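Local structure of RagB/SusD family nutrient uptake outer membrane protein (7KV2) at residues E179-A183 against G508-Q512; A115-V119 against R151-Y155; L194-I198 against V220-Y224; A52-P56 against K120-D124; Y187-V191 against I227-D233. The protein probably binds beta-glucans at the bacterial cell surface, as a SusD-family outer-membrane protein taking part in glycan capture and uptake. All blocks are in the same frame, centred on the assembly; numbering follows the deposited sequence.

Contact 1: residues E179-A183 against G508-Q512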
# COMPACT_ATOMS: atom_id res chain seq x y z
N GLU A 179 -25.92 10.44 -0.61
CA GLU A 179 -24.60 10.89 -0.09
C GLU A 179 -23.76 9.68 0.37
O GLU A 179 -22.61 9.63 -0.09
CB GLU A 179 -24.71 11.89 1.04
CG GLU A 179 -23.52 12.81 1.10
CD GLU A 179 -23.22 13.19 2.52
OE1 GLU A 179 -23.38 12.30 3.37
OE2 GLU A 179 -22.91 14.37 2.78
N GLN A 180 -24.28 8.77 1.21
CA GLN A 180 -23.71 7.39 1.33
C GLN A 180 -24.00 6.65 0.03
O GLN A 180 -25.18 6.48 -0.29
CB GLN A 180 -24.27 6.59 2.51
CG GLN A 180 -23.48 5.30 2.77
CD GLN A 180 -23.98 4.45 3.92
OE1 GLN A 180 -25.15 4.53 4.31
NE2 GLN A 180 -23.12 3.59 4.47
N LEU A 181 -22.97 6.20 -0.70
CA LEU A 181 -23.19 5.33 -1.88
C LEU A 181 -23.00 3.87 -1.49
O LEU A 181 -22.34 3.61 -0.46
CB LEU A 181 -22.23 5.71 -3.01
CG LEU A 181 -22.35 7.12 -3.57
CD1 LEU A 181 -21.42 7.27 -4.76
CD2 LEU A 181 -23.79 7.44 -3.98
N THR A 182 -23.55 2.95 -2.30
CA THR A 182 -23.20 1.51 -2.28
C THR A 182 -21.76 1.42 -2.82
O THR A 182 -21.34 2.32 -3.59
CB THR A 182 -24.14 0.63 -3.11
OG1 THR A 182 -23.90 0.94 -4.49
CG2 THR A 182 -25.62 0.80 -2.78
N ALA A 183 -21.01 0.39 -2.44
CA ALA A 183 -19.68 0.10 -3.01
C ALA A 183 -19.75 0.12 -4.54
O ALA A 183 -18.89 0.79 -5.17
CB ALA A 183 -19.20 -1.24 -2.48
N GLY A 508 -28.34 9.06 11.28
CA GLY A 508 -29.10 8.06 10.51
C GLY A 508 -28.84 8.13 9.02
O GLY A 508 -29.41 7.29 8.31
N THR A 509 -28.01 9.08 8.56
CA THR A 509 -27.54 9.24 7.14
C THR A 509 -26.69 8.05 6.68
O THR A 509 -26.82 7.68 5.50
CB THR A 509 -26.73 10.54 7.00
OG1 THR A 509 -27.67 11.59 6.91
CG2 THR A 509 -25.81 10.60 5.79
N LEU A 510 -25.81 7.52 7.57
CA LEU A 510 -24.84 6.41 7.31
C LEU A 510 -25.40 5.08 7.84
O LEU A 510 -25.46 4.95 9.05
CB LEU A 510 -23.54 6.71 8.06
CG LEU A 510 -22.47 7.52 7.33
CD1 LEU A 510 -21.20 7.55 8.16
CD2 LEU A 510 -22.17 6.97 5.95
N VAL A 511 -25.76 4.13 6.96
CA VAL A 511 -26.16 2.74 7.32
C VAL A 511 -24.87 1.95 7.61
O VAL A 511 -24.08 1.75 6.64
CB VAL A 511 -26.95 2.02 6.20
CG1 VAL A 511 -27.49 0.67 6.67
CG2 VAL A 511 -28.07 2.88 5.63
N GLN A 512 -24.73 1.46 8.85
CA GLN A 512 -23.63 0.57 9.32
C GLN A 512 -23.58 -0.70 8.47
O GLN A 512 -24.62 -1.19 8.01
CB GLN A 512 -23.76 0.26 10.82
CG GLN A 512 -22.59 -0.53 11.41
CD GLN A 512 -21.25 0.13 11.16
OE1 GLN A 512 -20.68 -0.02 10.07
NE2 GLN A 512 -20.79 0.90 12.15
O HOH W 1 -26.69 9.08 3.30

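Contact 2: residues A115-V119 against R151-Y155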
# COMPACT_ATOMS: atom_id res chain seq x y z
N ALA A 115 -8.24 9.78 4.06
CA ALA A 115 -8.86 9.60 2.74
C ALA A 115 -9.74 10.81 2.44
O ALA A 115 -9.64 11.40 1.32
CB ALA A 115 -9.66 8.34 2.72
N TYR A 116 -10.55 11.21 3.42
CA TYR A 116 -11.53 12.31 3.18
C TYR A 116 -10.80 13.65 3.19
O TYR A 116 -11.30 14.55 2.47
CB TYR A 116 -12.72 12.21 4.13
CG TYR A 116 -13.70 11.18 3.64
CD1 TYR A 116 -14.45 11.37 2.50
CD2 TYR A 116 -13.82 9.96 4.29
CE1 TYR A 116 -15.31 10.39 2.01
CE2 TYR A 116 -14.70 8.98 3.83
CZ TYR A 116 -15.48 9.22 2.71
OH TYR A 116 -16.29 8.23 2.23
N SER A 117 -9.67 13.81 3.90
CA SER A 117 -8.83 15.03 3.80
C SER A 117 -8.30 15.15 2.38
O SER A 117 -8.39 16.25 1.78
CB SER A 117 -7.70 15.08 4.80
OG SER A 117 -8.23 14.93 6.10
N GLY A 118 -7.80 14.04 1.83
CA GLY A 118 -7.37 13.98 0.42
C GLY A 118 -8.50 14.42 -0.52
O GLY A 118 -8.27 15.36 -1.33
N VAL A 119 -9.66 13.80 -0.41
CA VAL A 119 -10.85 14.08 -1.25
C VAL A 119 -11.17 15.58 -1.16
O VAL A 119 -11.40 16.19 -2.23
CB VAL A 119 -12.06 13.22 -0.84
CG1 VAL A 119 -13.30 13.69 -1.57
CG2 VAL A 119 -11.87 11.74 -1.08
N ARG A 151 -8.11 11.93 -6.36
CA ARG A 151 -9.41 11.78 -5.67
C ARG A 151 -9.84 10.31 -5.73
O ARG A 151 -10.32 9.83 -4.72
CB ARG A 151 -10.47 12.69 -6.29
CG ARG A 151 -11.76 12.71 -5.49
CD ARG A 151 -12.63 13.92 -5.87
NE ARG A 151 -13.09 13.79 -7.24
CZ ARG A 151 -13.53 14.81 -8.00
NH1 ARG A 151 -13.57 16.04 -7.53
NH2 ARG A 151 -13.92 14.58 -9.24
N VAL A 152 -9.68 9.64 -6.86
CA VAL A 152 -10.02 8.20 -7.03
C VAL A 152 -9.10 7.38 -6.12
O VAL A 152 -9.59 6.41 -5.51
CB VAL A 152 -9.95 7.77 -8.50
CG1 VAL A 152 -10.22 6.28 -8.67
CG2 VAL A 152 -10.93 8.57 -9.38
N PHE A 153 -7.83 7.78 -6.03
CA PHE A 153 -6.81 7.08 -5.18
C PHE A 153 -7.28 7.13 -3.70
O PHE A 153 -7.34 6.10 -3.01
CB PHE A 153 -5.41 7.67 -5.41
CG PHE A 153 -4.30 6.84 -4.79
CD1 PHE A 153 -4.00 6.91 -3.45
CD2 PHE A 153 -3.67 5.84 -5.54
CE1 PHE A 153 -3.03 6.10 -2.88
CE2 PHE A 153 -2.73 5.01 -4.97
CZ PHE A 153 -2.40 5.16 -3.63
N TYR A 154 -7.76 8.28 -3.24
CA TYR A 154 -8.22 8.41 -1.84
C TYR A 154 -9.55 7.66 -1.64
O TYR A 154 -9.74 7.03 -0.56
CB TYR A 154 -8.31 9.89 -1.48
CG TYR A 154 -7.02 10.66 -1.46
CD1 TYR A 154 -5.99 10.29 -0.60
CD2 TYR A 154 -6.86 11.82 -2.19
CE1 TYR A 154 -4.84 11.05 -0.50
CE2 TYR A 154 -5.70 12.56 -2.13
CZ TYR A 154 -4.67 12.17 -1.28
OH TYR A 154 -3.52 12.90 -1.15
N TYR A 155 -10.49 7.73 -2.61
CA TYR A 155 -11.77 6.99 -2.54
C TYR A 155 -11.51 5.48 -2.54
O TYR A 155 -12.22 4.76 -1.87
CB TYR A 155 -12.73 7.35 -3.67
CG TYR A 155 -13.57 8.55 -3.33
CD1 TYR A 155 -14.40 8.50 -2.23
CD2 TYR A 155 -13.57 9.71 -4.09
CE1 TYR A 155 -15.18 9.58 -1.85
CE2 TYR A 155 -14.36 10.79 -3.73
CZ TYR A 155 -15.16 10.74 -2.60
OH TYR A 155 -15.95 11.79 -2.21

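Contact 3: residues L194-I198 against V220-Y224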
# COMPACT_ATOMS: atom_id res chain seq x y z
N LEU A 194 -11.55 8.03 -13.75
CA LEU A 194 -10.28 7.57 -14.36
C LEU A 194 -10.39 7.67 -15.89
O LEU A 194 -9.38 8.06 -16.51
CB LEU A 194 -9.93 6.16 -13.91
CG LEU A 194 -9.61 6.00 -12.42
CD1 LEU A 194 -9.02 4.63 -12.15
CD2 LEU A 194 -8.66 7.08 -11.93
N GLU A 195 -11.52 7.28 -16.48
CA GLU A 195 -11.74 7.36 -17.95
C GLU A 195 -11.55 8.82 -18.39
O GLU A 195 -10.86 9.07 -19.39
CB GLU A 195 -13.12 6.82 -18.31
CG GLU A 195 -13.20 5.30 -18.22
CD GLU A 195 -14.57 4.63 -18.32
OE1 GLU A 195 -15.60 5.32 -18.24
OE2 GLU A 195 -14.58 3.39 -18.45
N GLU A 196 -12.11 9.76 -17.64
CA GLU A 196 -12.03 11.21 -17.95
C GLU A 196 -10.59 11.68 -17.87
O GLU A 196 -10.18 12.51 -18.70
CB GLU A 196 -12.83 12.04 -16.96
CG GLU A 196 -14.31 11.90 -17.13
CD GLU A 196 -15.07 12.65 -16.05
OE1 GLU A 196 -14.45 13.54 -15.39
OE2 GLU A 196 -16.25 12.32 -15.85
N VAL A 197 -9.87 11.27 -16.84
CA VAL A 197 -8.45 11.68 -16.67
C VAL A 197 -7.67 11.13 -17.86
O VAL A 197 -6.81 11.85 -18.41
CB VAL A 197 -7.86 11.15 -15.35
CG1 VAL A 197 -6.36 11.13 -15.42
CG2 VAL A 197 -8.38 11.93 -14.17
N ILE A 198 -7.91 9.87 -18.23
CA ILE A 198 -7.16 9.23 -19.34
C ILE A 198 -7.46 10.04 -20.61
O ILE A 198 -6.53 10.31 -21.40
CB ILE A 198 -7.53 7.74 -19.46
CG1 ILE A 198 -6.94 6.96 -18.26
CG2 ILE A 198 -7.07 7.17 -20.79
CD1 ILE A 198 -7.53 5.57 -18.03
N VAL A 220 -2.11 5.94 -13.31
CA VAL A 220 -3.59 5.91 -13.51
C VAL A 220 -4.00 4.56 -14.09
O VAL A 220 -5.00 4.01 -13.64
CB VAL A 220 -4.00 7.10 -14.42
CG1 VAL A 220 -5.38 6.92 -15.03
CG2 VAL A 220 -3.93 8.40 -13.66
N TYR A 221 -3.22 4.03 -15.02
CA TYR A 221 -3.43 2.71 -15.67
C TYR A 221 -3.45 1.63 -14.58
O TYR A 221 -4.30 0.72 -14.58
CB TYR A 221 -2.35 2.46 -16.70
CG TYR A 221 -2.58 3.13 -18.04
CD1 TYR A 221 -3.76 3.81 -18.35
CD2 TYR A 221 -1.61 3.01 -19.02
CE1 TYR A 221 -3.93 4.39 -19.61
CE2 TYR A 221 -1.80 3.55 -20.29
CZ TYR A 221 -2.96 4.26 -20.57
OH TYR A 221 -3.11 4.75 -21.86
N MET A 222 -2.51 1.72 -13.66
CA MET A 222 -2.42 0.70 -12.59
C MET A 222 -3.62 0.82 -11.63
O MET A 222 -4.12 -0.21 -11.20
CB MET A 222 -1.10 0.79 -11.84
CG MET A 222 0.11 0.36 -12.69
SD MET A 222 0.04 -1.36 -13.25
CE MET A 222 0.53 -2.20 -11.72
N LEU A 223 -4.00 2.03 -11.24
CA LEU A 223 -5.17 2.27 -10.37
C LEU A 223 -6.45 1.78 -11.08
O LEU A 223 -7.30 1.13 -10.44
CB LEU A 223 -5.21 3.76 -10.02
CG LEU A 223 -6.37 4.18 -9.13
CD1 LEU A 223 -6.40 3.36 -7.86
CD2 LEU A 223 -6.29 5.66 -8.81
N TYR A 224 -6.53 1.98 -12.39
CA TYR A 224 -7.67 1.52 -13.24
C TYR A 224 -7.73 -0.02 -13.16
O TYR A 224 -8.77 -0.60 -12.76
CB TYR A 224 -7.51 2.10 -14.65
CG TYR A 224 -8.55 1.62 -15.63
CD1 TYR A 224 -8.45 0.38 -16.24
CD2 TYR A 224 -9.68 2.38 -15.91
CE1 TYR A 224 -9.39 -0.06 -17.17
CE2 TYR A 224 -10.63 1.95 -16.82
CZ TYR A 224 -10.49 0.74 -17.45
OH TYR A 224 -11.44 0.30 -18.33
O HOH W 2 -12.68 2.44 -19.83

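Contact 4: residues A52-P56 against K120-D124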
# COMPACT_ATOMS: atom_id res chain seq x y z
N ALA A 52 -0.70 20.63 -2.27
CA ALA A 52 -1.39 20.29 -1.01
C ALA A 52 -2.26 19.04 -1.17
O ALA A 52 -2.38 18.29 -0.18
CB ALA A 52 -2.20 21.46 -0.51
N ALA A 53 -2.88 18.80 -2.33
CA ALA A 53 -3.80 17.66 -2.55
C ALA A 53 -3.05 16.32 -2.45
O ALA A 53 -3.74 15.29 -2.28
CB ALA A 53 -4.48 17.75 -3.88
N TYR A 54 -1.73 16.32 -2.66
CA TYR A 54 -0.87 15.12 -2.53
C TYR A 54 -0.53 14.81 -1.07
O TYR A 54 -0.10 13.67 -0.77
CB TYR A 54 0.45 15.30 -3.30
CG TYR A 54 0.37 15.20 -4.81
CD1 TYR A 54 0.07 16.30 -5.59
CD2 TYR A 54 0.62 14.01 -5.47
CE1 TYR A 54 0.01 16.21 -6.97
CE2 TYR A 54 0.59 13.90 -6.86
CZ TYR A 54 0.29 15.01 -7.62
OH TYR A 54 0.23 14.92 -8.99
N ASP A 55 -0.65 15.77 -0.14
CA ASP A 55 -0.03 15.59 1.20
C ASP A 55 -0.66 14.41 1.94
O ASP A 55 0.05 13.67 2.61
CB ASP A 55 -0.09 16.87 2.03
CG ASP A 55 1.09 17.77 1.77
OD1 ASP A 55 2.24 17.27 1.80
OD2 ASP A 55 0.86 18.97 1.52
N PRO A 56 -2.00 14.22 1.92
CA PRO A 56 -2.62 13.13 2.69
C PRO A 56 -2.15 11.72 2.26
O PRO A 56 -2.29 10.80 3.03
CB PRO A 56 -4.12 13.38 2.46
CG PRO A 56 -4.17 14.89 2.28
CD PRO A 56 -3.01 15.15 1.35
N LYS A 120 -11.20 16.15 0.03
CA LYS A 120 -11.56 17.58 0.24
C LYS A 120 -10.54 18.46 -0.48
O LYS A 120 -10.94 19.40 -1.15
CB LYS A 120 -11.64 17.95 1.73
CG LYS A 120 -12.90 17.43 2.42
CD LYS A 120 -12.93 17.59 3.94
CE LYS A 120 -14.31 17.31 4.52
NZ LYS A 120 -14.21 16.78 5.91
N ARG A 121 -9.25 18.14 -0.37
CA ARG A 121 -8.21 18.98 -1.01
C ARG A 121 -8.31 18.90 -2.53
O ARG A 121 -8.07 19.94 -3.17
CB ARG A 121 -6.81 18.61 -0.49
CG ARG A 121 -6.67 18.93 0.98
CD ARG A 121 -5.26 18.68 1.43
NE ARG A 121 -5.08 19.08 2.80
CZ ARG A 121 -3.93 19.38 3.33
NH1 ARG A 121 -2.82 19.31 2.61
NH2 ARG A 121 -3.89 19.77 4.59
N CYS A 122 -8.66 17.74 -3.09
CA CYS A 122 -8.88 17.52 -4.55
C CYS A 122 -10.07 18.40 -5.01
O CYS A 122 -9.95 19.08 -6.05
CB CYS A 122 -9.09 16.04 -4.87
SG CYS A 122 -7.54 15.09 -4.65
N ASN A 123 -11.18 18.34 -4.28
CA ASN A 123 -12.42 19.12 -4.57
C ASN A 123 -12.10 20.62 -4.54
O ASN A 123 -12.63 21.36 -5.42
CB ASN A 123 -13.52 18.69 -3.59
CG ASN A 123 -14.07 17.32 -3.92
OD1 ASN A 123 -13.84 16.79 -5.02
ND2 ASN A 123 -14.86 16.78 -3.00
N ASP A 124 -11.29 21.08 -3.58
CA ASP A 124 -10.87 22.51 -3.45
C ASP A 124 -10.24 22.98 -4.76
O ASP A 124 -10.60 24.07 -5.23
CB ASP A 124 -9.83 22.75 -2.35
CG ASP A 124 -10.35 22.68 -0.93
OD1 ASP A 124 -11.57 22.79 -0.72
OD2 ASP A 124 -9.52 22.53 -0.03
O HOH W 3 -0.37 20.29 3.45

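Contact 5: residues Y187-V191 against I227-D233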
# COMPACT_ATOMS: atom_id res chain seq x y z
N TYR A 187 -17.73 2.57 -7.14
CA TYR A 187 -16.91 2.00 -8.24
C TYR A 187 -17.23 2.76 -9.53
O TYR A 187 -16.34 3.21 -10.28
CB TYR A 187 -17.15 0.50 -8.41
CG TYR A 187 -16.53 -0.03 -9.67
CD1 TYR A 187 -15.15 -0.18 -9.76
CD2 TYR A 187 -17.27 -0.21 -10.82
CE1 TYR A 187 -14.54 -0.59 -10.92
CE2 TYR A 187 -16.67 -0.61 -12.00
CZ TYR A 187 -15.30 -0.78 -12.06
OH TYR A 187 -14.67 -1.19 -13.19
N GLU A 188 -18.52 2.93 -9.79
CA GLU A 188 -19.01 3.63 -11.00
C GLU A 188 -18.42 5.03 -11.07
O GLU A 188 -17.95 5.37 -12.15
CB GLU A 188 -20.54 3.63 -11.02
CG GLU A 188 -21.09 2.29 -11.45
CD GLU A 188 -20.72 1.84 -12.85
OE1 GLU A 188 -20.52 2.71 -13.73
OE2 GLU A 188 -20.61 0.60 -13.05
N LYS A 189 -18.49 5.81 -9.98
CA LYS A 189 -17.94 7.18 -9.95
C LYS A 189 -16.42 7.11 -10.18
O LYS A 189 -15.85 7.94 -10.94
CB LYS A 189 -18.22 7.86 -8.62
CG LYS A 189 -19.68 8.04 -8.24
CD LYS A 189 -20.37 9.15 -8.97
CE LYS A 189 -21.73 9.44 -8.37
NZ LYS A 189 -22.64 10.00 -9.39
N MET A 190 -15.75 6.17 -9.49
CA MET A 190 -14.26 6.03 -9.57
C MET A 190 -13.83 5.71 -11.00
O MET A 190 -12.97 6.43 -11.55
CB MET A 190 -13.79 4.95 -8.60
CG MET A 190 -13.90 5.41 -7.16
SD MET A 190 -13.68 4.05 -5.96
CE MET A 190 -12.03 3.45 -6.32
N VAL A 191 -14.36 4.66 -11.59
CA VAL A 191 -13.88 4.20 -12.91
C VAL A 191 -14.18 5.26 -13.98
O VAL A 191 -13.30 5.50 -14.83
CB VAL A 191 -14.38 2.79 -13.26
CG1 VAL A 191 -15.84 2.75 -13.69
CG2 VAL A 191 -13.47 2.20 -14.33
N ILE A 227 -8.88 -1.27 -9.57
CA ILE A 227 -10.32 -1.16 -9.17
C ILE A 227 -11.18 -2.05 -10.10
O ILE A 227 -12.12 -2.74 -9.59
CB ILE A 227 -10.76 0.31 -9.07
CG1 ILE A 227 -10.86 1.00 -10.43
CG2 ILE A 227 -9.86 1.10 -8.12
CD1 ILE A 227 -11.55 2.32 -10.37
N VAL A 228 -10.83 -2.14 -11.38
CA VAL A 228 -11.50 -3.03 -12.39
C VAL A 228 -11.41 -4.47 -11.90
O VAL A 228 -12.46 -5.19 -11.89
CB VAL A 228 -10.93 -2.87 -13.80
CG1 VAL A 228 -11.35 -4.00 -14.71
CG2 VAL A 228 -11.29 -1.53 -14.40
N MET A 229 -10.23 -4.89 -11.44
CA MET A 229 -10.05 -6.30 -11.06
C MET A 229 -10.70 -6.55 -9.70
O MET A 229 -11.30 -7.63 -9.53
CB MET A 229 -8.57 -6.70 -11.08
CG MET A 229 -8.02 -6.69 -12.49
SD MET A 229 -6.19 -6.79 -12.57
CE MET A 229 -6.05 -8.54 -12.29
N TYR A 230 -10.64 -5.59 -8.77
CA TYR A 230 -11.25 -5.84 -7.45
C TYR A 230 -12.79 -5.93 -7.60
O TYR A 230 -13.44 -6.64 -6.83
CB TYR A 230 -10.91 -4.77 -6.42
CG TYR A 230 -11.28 -5.20 -5.02
CD1 TYR A 230 -10.66 -6.29 -4.43
CD2 TYR A 230 -12.28 -4.57 -4.31
CE1 TYR A 230 -11.03 -6.73 -3.17
CE2 TYR A 230 -12.64 -4.98 -3.03
CZ TYR A 230 -12.03 -6.09 -2.47
OH TYR A 230 -12.34 -6.51 -1.21
N GLN A 231 -13.34 -5.18 -8.55
CA GLN A 231 -14.81 -5.13 -8.82
C GLN A 231 -15.26 -6.38 -9.58
O GLN A 231 -16.46 -6.65 -9.59
CB GLN A 231 -15.13 -3.90 -9.66
CG GLN A 231 -16.63 -3.73 -9.97
CD GLN A 231 -17.44 -3.46 -8.73
OE1 GLN A 231 -16.91 -3.15 -7.67
NE2 GLN A 231 -18.77 -3.52 -8.86
N ASN A 232 -14.33 -7.09 -10.21
CA ASN A 232 -14.59 -8.22 -11.13
C ASN A 232 -15.39 -7.67 -12.31
O ASN A 232 -16.36 -8.34 -12.73
CB ASN A 232 -15.26 -9.40 -10.42
CG ASN A 232 -14.27 -10.23 -9.61
OD1 ASN A 232 -14.27 -10.19 -8.40
ND2 ASN A 232 -13.38 -10.93 -10.27
N ASP A 233 -15.02 -6.48 -12.79
CA ASP A 233 -15.77 -5.80 -13.89
C ASP A 233 -15.21 -6.30 -15.22
O ASP A 233 -14.36 -5.61 -15.83
CB ASP A 233 -15.74 -4.29 -13.74
CG ASP A 233 -16.47 -3.59 -14.88
OD1 ASP A 233 -17.17 -4.32 -15.68
OD2 ASP A 233 -16.27 -2.36 -14.99

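Contact 1: residues E179-A183 against G508-Q512
The carboxamide of Gln180 docks on the backbone of Val511 and uses both its polar atoms there. OE1 of Gln180 accepts from the backbone N of Val511 at 2.7 Å, with the donor 27° out of the carbonyl plane. In return, NE2 of Gln180 gives a nearly straight bond of 3.0 Å to Val511 O, which lies in the plane of the amide. Glutamine suits the place because its acceptor and donor, side by side, match the N-H and C=O of a single residue. With CG anti to the main-chain nitrogen (chi1 -169°) and the chain extended beyond it, the amide bridges two loops of the SusD fold: residues 179-183, which lead into helix 183-200, and residues 508-512, which follow helix 500-505 near the C-terminus. NE2 has a second acceptor in Asn164 O. A leucine here would probably leave the N-H and C=O of Val511 without these mates. Leu510 crosses the amide stem at about a right angle, its CD2 3.7 Å from Gln180 CD. Nearby, one water accepts from Gln180 N and donates to Thr509 O at 2.6 Å, so the two main chains are also joined through this water.

Contact 2: residues A115-V119 against R151-Y155
Helices 110-130 and 137-162 form an antiparallel helix pair in the TPR-like helical part of this SusD-family protein, and at Gly118 and Tyr154 they come very close. The axes of the two short segments approach to 8.4 Å at 161°. Gly118 makes this possible: its CA sits over one face of the Tyr154 ring, 3.5 Å from the centroid, in a CH-pi contact displaced toward the rim. A beta-carbon at this position would fall 2.4 Å from Tyr154 CD2, a clash, so only the bare backbone of glycine fits beneath the ring. The same tyrosine rests its CB 3.4 Å from Ala115 O, a turn earlier on the partner helix.

Val119 uses both its methyls on Tyr155. CG2 stands over the centre of the Tyr155 ring, 3.8 Å from the centroid, in a second CH-pi contact. CG1, anti to the main-chain nitrogen (chi1 171°), reaches the phenol end, 3.6 Å from Tyr155 CZ. Tyr116 meets the same ring from another direction, the two side chains crossing at about a right angle with CE1 of Tyr116 3.9 Å from CE1 of Tyr155.

The three hydroxyls find acceptors beyond the pair: Tyr116 OH at Pro166 O, Tyr154 OH at Ala53 O and Tyr155 OH at Phe168 O. Between the two segments, then, the contact is aliphatic and aromatic packing; Arg151 NH1 adds a hydrogen bond to Asn123 OD1 further along helix 110-130, and the buried phenols tie the packing to the main chain of surrounding segments.

Contact 3: residues L194-I198 against V220-Y224
Leu194 lays its CD1 methyl against the backbone of Tyr224, 3.6 Å from Tyr224 CA, and against Leu223, whose CG lies 4.0 Å from the same methyl. This is one end of an antiparallel packing between helices 183-200 and 217-231, neighbours in the TPR-like helical region of the SusD fold; the segment axes are 10.6 Å apart at 157°. Such a spacing suits branched aliphatic residues, which reach across from both helices and fill the gap.

A turn further along, Ile198 and Val220 run antiparallel alongside each other, with CG1 of Ile198 3.6 Å from CG1 of Val220. Ile198 CG1 is anti to its carbonyl carbon (chi1 -71°) and the chain runs on extended (chi2 164°), which brings the CD1 methyl to the edge of the Tyr221 ring, 4.1 Å from CE1 of that tyrosine. Val220 uses its other methyl, CG2, on Val197 CG1, so its two branches fork between two partners. Helix 137-162 packs against the pair, its Val152 touching both Leu194 and Leu223. Tyr221 stacks on Tyr243 and bonds through its hydroxyl to Glu246.

The polar part of the contact is built otherwise. Glu195, whose carboxylate forms a salt bridge with Arg236, sets its CG at the edge of the Tyr224 ring and reaches the hydroxyl of Tyr224 through a water, which donates to Glu195 OE2 at 2.5 Å and lies 2.9 Å from Tyr224 OH.

Contact 4: residues A52-P56 against K120-D124
Arg121 donates from NH1 to the carbonyl oxygen of Ala52, 3.0 Å away and 163° at the hydrogen, with the acceptor in the guanidinium plane. Ala52 O is gripped twice, since the backbone N of Asp55 reaches it from the opposite face of its plane. The same NH1 also donates to a water at 2.8 Å, which in turn donates a hydrogen bond to Asp55 OD2; the direct salt bridge between Asp55 OD2 and Arg121 NH1 is long, at 3.9 Å. The carboxylate stands nearly upright to the guanidinium, 85° between the planes, and its OD1 bonds to His58. Arginine suits the place because its extended chain carries the two N-H bonds of NH1 across to Ala52 O and the water. A methionine here would probably leave Ala52 O with one donor fewer and take away the long salt bridge and the water-mediated link to Asp55.

Outward from the polar end, Arg121 CD lies 4.0 Å from Pro56 CG, and CB sits 3.8 Å from Ala53 CA. The small Ala53 also lets Cys122 approach, with SG 4.1 Å from Ala53 CB. The contact thus pins the C-terminal part of helix 43-53 and the residues after it to helix 110-130, while helix 137-162 packs against both, its Tyr154 touching Pro56 and its Leu150 touching Tyr54 and Cys122.

Contact 5: residues Y187-V191 against I227-D233
Tyr187 pushes its ring into a hollow formed by Ile227, Val228, Gln231 and Asp233. The torsion that sets CG anti to the main-chain nitrogen (chi1 169°) carries the ring straight across to the other helix. Over one of its faces lies Gln231, with CG above the centre, 3.5 Å from the centroid, in a CH-pi contact. The chain of Gln231 bends at chi2, so its amide lies stacked on the ring with the planes only 9° apart; its NE2 then bonds to Asp184. Glutamine fits here because its methylenes and flat amide can both lie on an aromatic face. CE1 of Tyr187 also comes 3.5 Å from Ile227 O.

The phenol end reaches Asp233, where Tyr187 OH donates to Asp233 OD2 at 2.7 Å, using the anti lone pair of that oxygen. Asp233 OD2 also makes a salt bridge with Arg236, and OD1 bonds to Ser235, so the carboxylate is firmly held. Val228 CG2 lines the hollow 3.6 Å from Tyr187 OH.

In the reverse sense, Ile227 is the bump. Its CD1 wedges between Met190 and Val191, 3.9 Å from Met190 CB and 4.1 Å from Val191 CB, while its CG2 meets Met190 CE at 3.7 Å.

The segments belong to an antiparallel helix pair (axes 11.1 Å apart, 156°) in the TPR-like helical part of the SusD fold; a Schellman motif at Asn232 closes helix 217-231 and delivers Asp233 to the tyrosine.

How the contacts relate
Contacts 3 and 5 are successive levels of one interface, between helices 183-200 and 217-231; their centres are about 11 Å apart, and Leu194 CD1 meets Ile227 CD1 at 3.9 Å. Contacts 2 and 4 share helix 110-130, lie about 8 Å apart between centres, and are joined by a probable hydrogen bond of 2.6 Å from Arg151 NH1 to Asn123 OD1. Val152 of helix 137-162 links the two groups, its CG1 3.7 Å from Leu194 CD2. Contact 1, about 17 Å from contact 2 between centres, touches contact 5 through Leu181 and Lys189 and brings in the C-terminal part. The bound sodium ion, held by Ile248, Ser250, Tyr253 and Tyr405, lies about 11 Å from the Tyr221 side chain of contact 3.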